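Local coordinates for glutathione S-transferase family protein (Pseudomonas putida, PDB 3LXZ) that probably catalyses the conjugation of reduced glutathione to a wide range of hydrophobic electrophiles, as a member of the glutathione S-transferase superfamily, at residues K89-I101 / F134-A148. Numbering follows the deposited sequence.
Sequences KVRELLKEIELYI and FATLKRNGRFAPYVA
Asn140 pushes its amide as a knob among Lys89, Glu92, Leu93 and Glu96. Its CG lies anti to the backbone N (chi1 -160°), which carries the amide across to the facing helix. ND2 gives both N-H groups to carboxylates. The bond to Glu92 OE1 (3.0 Å) is nearly straight and lies close to the amide plane, but it arrives from above the carboxylate, whose plane stands 84° from the amide. The bond from ND2 to Glu96 OE1 (2.9 Å) is more bent and meets that oxygen on its syn side. Lys89 curls back, bent at chi2 and chi3, and its NZ reaches a lone pair of Asn140 OD1 at 3.0 Å. The same NZ forms a salt bridge with Glu92 OE1 on its syn lone pair, which probably offsets some of the carboxylate charge. Glu92 OE2 is held by Ser61 of the second subunit. An alanine in place of Asn140 would probably leave Glu96 OE1 and Lys89 NZ each short of a partner and take one of two donors from Glu92 OE1. Here helices 84-106 and 120-140 run antiparallel, with 164° between the axes of their 89-101 and 134-140 parts, within the all-helical C-terminal domain of the GST fold. Helix 120-140 ends at Asn140, and the chain then loops back to Val147 and Ala148. Leu93 fits against this end: CD2 lies beside Asn140 ND2, while CD1 packs on Val147 CG1 and Ala148. Val90 CG2 meets Ala148 CB at 3.8 Å. Further along, the side chains of Ile97 and Leu137 cross at a slant, with CG1 of Ile97 4.0 Å from CD1 of Leu137. Ile101 CD1 sits over the centre of one face of the Phe134 ring, a CH-pi contact 3.9 Å from the centroid, and also touches Leu137 CD2. Phe134 stacks in turn with Phe178.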
loop_
_atom_site.group_PDB
_atom_site.type_symbol
_atom_site.label_atom_id
_atom_site.label_comp_id
_atom_site.label_asym_id
_atom_site.label_seq_id
_atom_site.Cartn_x
_atom_site.Cartn_y
_atom_site.Cartn_z
ATOM N N LYS A 89 14.412 -1.182 -2.013
ATOM C CA LYS A 89 14.487 0.179 -1.468
ATOM C C LYS A 89 13.640 1.161 -2.279
ATOM O O LYS A 89 12.962 2.003 -1.693
ATOM C CB LYS A 89 15.943 0.674 -1.367
ATOM C CG LYS A 89 16.700 0.077 -0.190
ATOM C CD LYS A 89 16.070 0.463 1.178
ATOM C CE LYS A 89 16.137 1.937 1.442
ATOM N NZ LYS A 89 15.942 2.227 2.910
ATOM N N VAL A 90 13.631 1.019 -3.602
ATOM C CA VAL A 90 12.708 1.828 -4.447
ATOM C C VAL A 90 11.274 1.549 -4.035
ATOM O O VAL A 90 10.464 2.479 -3.833
ATOM C CB VAL A 90 12.847 1.500 -5.917
ATOM C CG1 VAL A 90 11.690 2.130 -6.744
ATOM C CG2 VAL A 90 14.189 2.026 -6.424
ATOM N N ARG A 91 10.947 0.262 -3.918
ATOM C CA ARG A 91 9.576 -0.120 -3.552
ATOM C C ARG A 91 9.153 0.319 -2.158
ATOM O O ARG A 91 7.990 0.697 -1.955
ATOM C CB ARG A 91 9.361 -1.605 -3.759
ATOM C CG ARG A 91 9.364 -1.944 -5.256
ATOM C CD ARG A 91 9.452 -3.425 -5.531
ATOM N NE ARG A 91 9.274 -3.684 -6.947
ATOM C CZ ARG A 91 10.096 -4.415 -7.704
ATOM N NH1 ARG A 91 11.167 -4.994 -7.192
ATOM N NH2 ARG A 91 9.832 -4.562 -8.992
ATOM N N GLU A 92 10.078 0.244 -1.199
ATOM C CA GLU A 92 9.858 0.827 0.152
ATOM C C GLU A 92 9.537 2.333 0.087
ATOM O O GLU A 92 8.539 2.810 0.649
ATOM C CB GLU A 92 11.048 0.547 1.069
ATOM C CG GLU A 92 10.876 1.032 2.502
ATOM C CD GLU A 92 12.208 1.112 3.239
ATOM O OE1 GLU A 92 13.216 1.585 2.639
ATOM O OE2 GLU A 92 12.253 0.705 4.431
ATOM N N LEU A 93 10.382 3.095 -0.598
ATOM C CA LEU A 93 10.093 4.509 -0.797
ATOM C C LEU A 93 8.769 4.812 -1.528
ATOM O O LEU A 93 7.990 5.698 -1.101
ATOM C CB LEU A 93 11.286 5.170 -1.531
ATOM C CG LEU A 93 12.509 5.351 -0.611
ATOM C CD1 LEU A 93 13.802 5.546 -1.440
ATOM C CD2 LEU A 93 12.356 6.517 0.367
ATOM N N LEU A 94 8.495 4.088 -2.615
ATOM C CA LEU A 94 7.218 4.245 -3.312
ATOM C C LEU A 94 6.030 3.990 -2.357
ATOM O O LEU A 94 5.072 4.777 -2.313
ATOM C CB LEU A 94 7.123 3.308 -4.523
ATOM C CG LEU A 94 5.887 3.471 -5.439
ATOM C CD1 LEU A 94 6.271 2.905 -6.788
ATOM C CD2 LEU A 94 4.633 2.685 -4.924
ATOM N N LYS A 95 6.108 2.904 -1.594
ATOM C CA LYS A 95 5.053 2.559 -0.623
ATOM C C LYS A 95 4.878 3.639 0.445
ATOM O O LYS A 95 3.730 3.968 0.838
ATOM C CB LYS A 95 5.360 1.245 0.099
ATOM C CG LYS A 95 4.146 0.668 0.827
ATOM C CD LYS A 95 4.431 -0.692 1.407
ATOM C CE LYS A 95 3.176 -1.234 2.206
ATOM N NZ LYS A 95 2.250 -1.889 1.249
ATOM N N GLU A 96 5.989 4.158 0.945
ATOM C CA GLU A 96 5.917 5.201 1.968
ATOM C C GLU A 96 5.240 6.453 1.434
ATOM O O GLU A 96 4.475 7.111 2.140
ATOM C CB GLU A 96 7.299 5.565 2.527
ATOM C CG GLU A 96 7.848 4.456 3.405
ATOM C CD GLU A 96 9.342 4.493 3.681
ATOM O OE1 GLU A 96 10.164 5.216 3.017
ATOM O OE2 GLU A 96 9.684 3.740 4.614
ATOM N N ILE A 97 5.564 6.830 0.206
ATOM C CA ILE A 97 4.960 8.027 -0.350
ATOM C C ILE A 97 3.463 7.802 -0.519
ATOM O O ILE A 97 2.648 8.638 -0.140
ATOM C CB ILE A 97 5.640 8.485 -1.661
ATOM C CG1 ILE A 97 7.074 8.912 -1.395
ATOM C CG2 ILE A 97 4.878 9.668 -2.232
ATOM C CD1 ILE A 97 7.946 8.898 -2.703
ATOM N N GLU A 98 3.097 6.640 -1.038
ATOM C CA GLU A 98 1.692 6.298 -1.195
ATOM C C GLU A 98 0.934 6.310 0.130
ATOM O O GLU A 98 -0.041 7.031 0.247
ATOM C CB GLU A 98 1.514 4.950 -1.923
ATOM C CG GLU A 98 0.045 4.536 -2.127
ATOM C CD GLU A 98 -0.092 3.248 -2.919
ATOM O OE1 GLU A 98 0.917 2.786 -3.516
ATOM O OE2 GLU A 98 -1.219 2.685 -2.933
ATOM N N LEU A 99 1.374 5.522 1.118
ATOM C CA LEU A 99 0.557 5.337 2.316
ATOM C C LEU A 99 0.670 6.541 3.246
ATOM O O LEU A 99 -0.256 6.811 4.010
ATOM C CB LEU A 99 1.039 4.102 3.104
ATOM C CG LEU A 99 0.422 2.744 2.725
ATOM C CD1 LEU A 99 0.616 2.472 1.296
ATOM C CD2 LEU A 99 0.951 1.579 3.583
ATOM N N TYR A 100 1.795 7.246 3.207
ATOM C CA TYR A 100 2.036 8.236 4.264
ATOM C C TYR A 100 2.018 9.657 3.778
ATOM O O TYR A 100 2.063 10.602 4.603
ATOM C CB TYR A 100 3.331 7.944 5.059
ATOM C CG TYR A 100 3.380 6.504 5.504
ATOM C CD1 TYR A 100 2.310 5.946 6.205
ATOM C CD2 TYR A 100 4.451 5.702 5.160
ATOM C CE1 TYR A 100 2.317 4.587 6.579
ATOM C CE2 TYR A 100 4.489 4.363 5.520
ATOM C CZ TYR A 100 3.413 3.812 6.226
ATOM O OH TYR A 100 3.490 2.482 6.566
ATOM N N ILE A 101 1.890 9.833 2.468
ATOM C CA ILE A 101 1.749 11.187 1.885
ATOM C C ILE A 101 0.508 11.258 1.016
ATOM O O ILE A 101 -0.401 12.029 1.311
ATOM C CB ILE A 101 3.014 11.666 1.149
ATOM C CG1 ILE A 101 4.164 11.820 2.163
ATOM C CG2 ILE A 101 2.713 12.977 0.396
ATOM C CD1 ILE A 101 5.439 12.384 1.579
ATOM N N PHE A 134 6.091 13.248 5.422
ATOM C CA PHE A 134 7.174 14.090 4.903
ATOM C C PHE A 134 8.473 13.884 5.693
ATOM O O PHE A 134 9.556 13.874 5.091
ATOM C CB PHE A 134 6.757 15.573 4.853
ATOM C CG PHE A 134 6.010 15.922 3.603
ATOM C CD1 PHE A 134 6.696 16.050 2.399
ATOM C CD2 PHE A 134 4.628 16.082 3.605
ATOM C CE1 PHE A 134 6.013 16.348 1.195
ATOM C CE2 PHE A 134 3.936 16.411 2.393
ATOM C CZ PHE A 134 4.635 16.529 1.194
ATOM N N ALA A 135 8.358 13.700 7.006
ATOM C CA ALA A 135 9.535 13.389 7.848
ATOM C C ALA A 135 10.188 12.078 7.415
ATOM O O ALA A 135 11.419 12.012 7.285
ATOM C CB ALA A 135 9.161 13.339 9.334
ATOM N N THR A 136 9.351 11.050 7.192
ATOM C CA THR A 136 9.790 9.733 6.682
ATOM C C THR A 136 10.519 9.832 5.351
ATOM O O THR A 136 11.579 9.232 5.138
ATOM C CB THR A 136 8.601 8.784 6.578
ATOM O OG1 THR A 136 8.077 8.519 7.883
ATOM C CG2 THR A 136 8.963 7.445 5.865
ATOM N N LEU A 137 9.950 10.605 4.439
ATOM C CA LEU A 137 10.570 10.791 3.123
ATOM C C LEU A 137 11.936 11.481 3.220
ATOM O O LEU A 137 12.895 11.113 2.505
ATOM C CB LEU A 137 9.603 11.548 2.178
ATOM C CG LEU A 137 10.064 11.759 0.736
ATOM C CD1 LEU A 137 10.429 10.438 0.061
ATOM C CD2 LEU A 137 9.022 12.561 -0.087
ATOM N N LYS A 138 12.044 12.443 4.121
ATOM C CA LYS A 138 13.297 13.175 4.279
ATOM C C LYS A 138 14.381 12.283 4.854
ATOM O O LYS A 138 15.538 12.345 4.424
ATOM C CB LYS A 138 13.119 14.389 5.192
ATOM C CG LYS A 138 14.406 15.251 5.278
ATOM C CD LYS A 138 14.362 16.156 6.508
ATOM C CE LYS A 138 13.179 17.034 6.374
ATOM N NZ LYS A 138 13.305 17.849 5.138
ATOM N N ARG A 139 13.982 11.447 5.819
ATOM C CA ARG A 139 14.889 10.546 6.510
ATOM C C ARG A 139 15.350 9.403 5.613
ATOM O O ARG A 139 16.528 9.016 5.644
ATOM C CB ARG A 139 14.159 10.066 7.770
ATOM C CG ARG A 139 14.637 8.892 8.553
ATOM C CD ARG A 139 13.624 8.619 9.670
ATOM N NE ARG A 139 13.302 9.820 10.454
ATOM C CZ ARG A 139 12.080 10.339 10.679
ATOM N NH1 ARG A 139 10.968 9.793 10.208
ATOM N NH2 ARG A 139 11.965 11.444 11.414
ATOM N N ASN A 140 14.433 8.865 4.817
ATOM C CA ASN A 140 14.703 7.643 4.047
ATOM C C ASN A 140 15.118 7.873 2.611
ATOM O O ASN A 140 15.809 7.031 2.029
ATOM C CB ASN A 140 13.485 6.696 4.120
ATOM C CG ASN A 140 13.834 5.268 3.786
ATOM O OD1 ASN A 140 14.875 4.773 4.175
ATOM N ND2 ASN A 140 12.958 4.590 3.085
ATOM N N GLY A 141 14.712 9.011 2.041
ATOM C CA GLY A 141 14.998 9.342 0.636
ATOM C C GLY A 141 16.446 9.737 0.452
ATOM O O GLY A 141 17.055 10.301 1.353
ATOM N N ARG A 142 17.028 9.400 -0.691
ATOM C CA ARG A 142 18.407 9.792 -0.973
ATOM C C ARG A 142 18.477 11.164 -1.646
ATOM O O ARG A 142 19.323 11.989 -1.298
ATOM C CB ARG A 142 19.094 8.751 -1.855
ATOM C CG ARG A 142 19.639 7.514 -1.126
ATOM C CD ARG A 142 18.571 6.743 -0.367
ATOM N NE ARG A 142 19.027 5.382 -0.071
ATOM C CZ ARG A 142 18.689 4.649 0.986
ATOM N NH1 ARG A 142 17.850 5.107 1.938
ATOM N NH2 ARG A 142 19.213 3.433 1.082
ATOM N N PHE A 143 17.571 11.404 -2.585
ATOM C CA PHE A 143 17.491 12.679 -3.310
ATOM C C PHE A 143 18.823 13.047 -3.936
ATOM O O PHE A 143 19.428 14.075 -3.615
ATOM C CB PHE A 143 16.979 13.779 -2.397
ATOM C CG PHE A 143 15.559 13.619 -2.030
ATOM C CD1 PHE A 143 14.572 13.963 -2.930
ATOM C CD2 PHE A 143 15.199 13.065 -0.786
ATOM C CE1 PHE A 143 13.228 13.802 -2.595
ATOM C CE2 PHE A 143 13.889 12.905 -0.431
ATOM C CZ PHE A 143 12.883 13.269 -1.341
ATOM N N ALA A 144 19.275 12.203 -4.841
ATOM C CA ALA A 144 20.628 12.329 -5.349
ATOM C C ALA A 144 20.705 12.424 -6.867
ATOM O O ALA A 144 21.651 11.932 -7.441
ATOM C CB ALA A 144 21.507 11.144 -4.836
ATOM N N PRO A 145 19.785 13.153 -7.516
ATOM C CA PRO A 145 18.700 14.035 -7.054
ATOM C C PRO A 145 17.371 13.314 -6.844
ATOM O O PRO A 145 16.468 13.851 -6.189
ATOM C CB PRO A 145 18.546 15.024 -8.205
ATOM C CG PRO A 145 18.926 14.197 -9.414
ATOM C CD PRO A 145 20.055 13.329 -8.952
ATOM N N TYR A 146 17.264 12.125 -7.423
ATOM C CA TYR A 146 16.022 11.352 -7.397
ATOM C C TYR A 146 15.760 10.700 -6.044
ATOM O O TYR A 146 16.658 10.607 -5.188
ATOM C CB TYR A 146 16.044 10.298 -8.515
ATOM C CG TYR A 146 16.291 10.891 -9.864
ATOM C CD1 TYR A 146 15.238 11.391 -10.611
ATOM C CD2 TYR A 146 17.579 10.944 -10.408
ATOM C CE1 TYR A 146 15.456 11.952 -11.870
ATOM C CE2 TYR A 146 17.793 11.498 -11.675
ATOM C CZ TYR A 146 16.725 12.005 -12.382
ATOM O OH TYR A 146 16.903 12.550 -13.638
ATOM N N VAL A 147 14.525 10.249 -5.853
ATOM C CA VAL A 147 14.113 9.748 -4.557
ATOM C C VAL A 147 15.065 8.711 -3.982
ATOM O O VAL A 147 15.523 8.854 -2.830
ATOM C CB VAL A 147 12.639 9.225 -4.514
ATOM C CG1 VAL A 147 12.329 8.668 -3.125
ATOM C CG2 VAL A 147 11.669 10.348 -4.817
ATOM N N ALA A 148 15.402 7.710 -4.800
ATOM C CA ALA A 148 16.098 6.542 -4.306
ATOM C C ALA A 148 17.567 6.621 -4.584
ATOM O O ALA A 148 18.318 5.742 -4.150
ATOM C CB ALA A 148 15.509 5.265 -4.946
#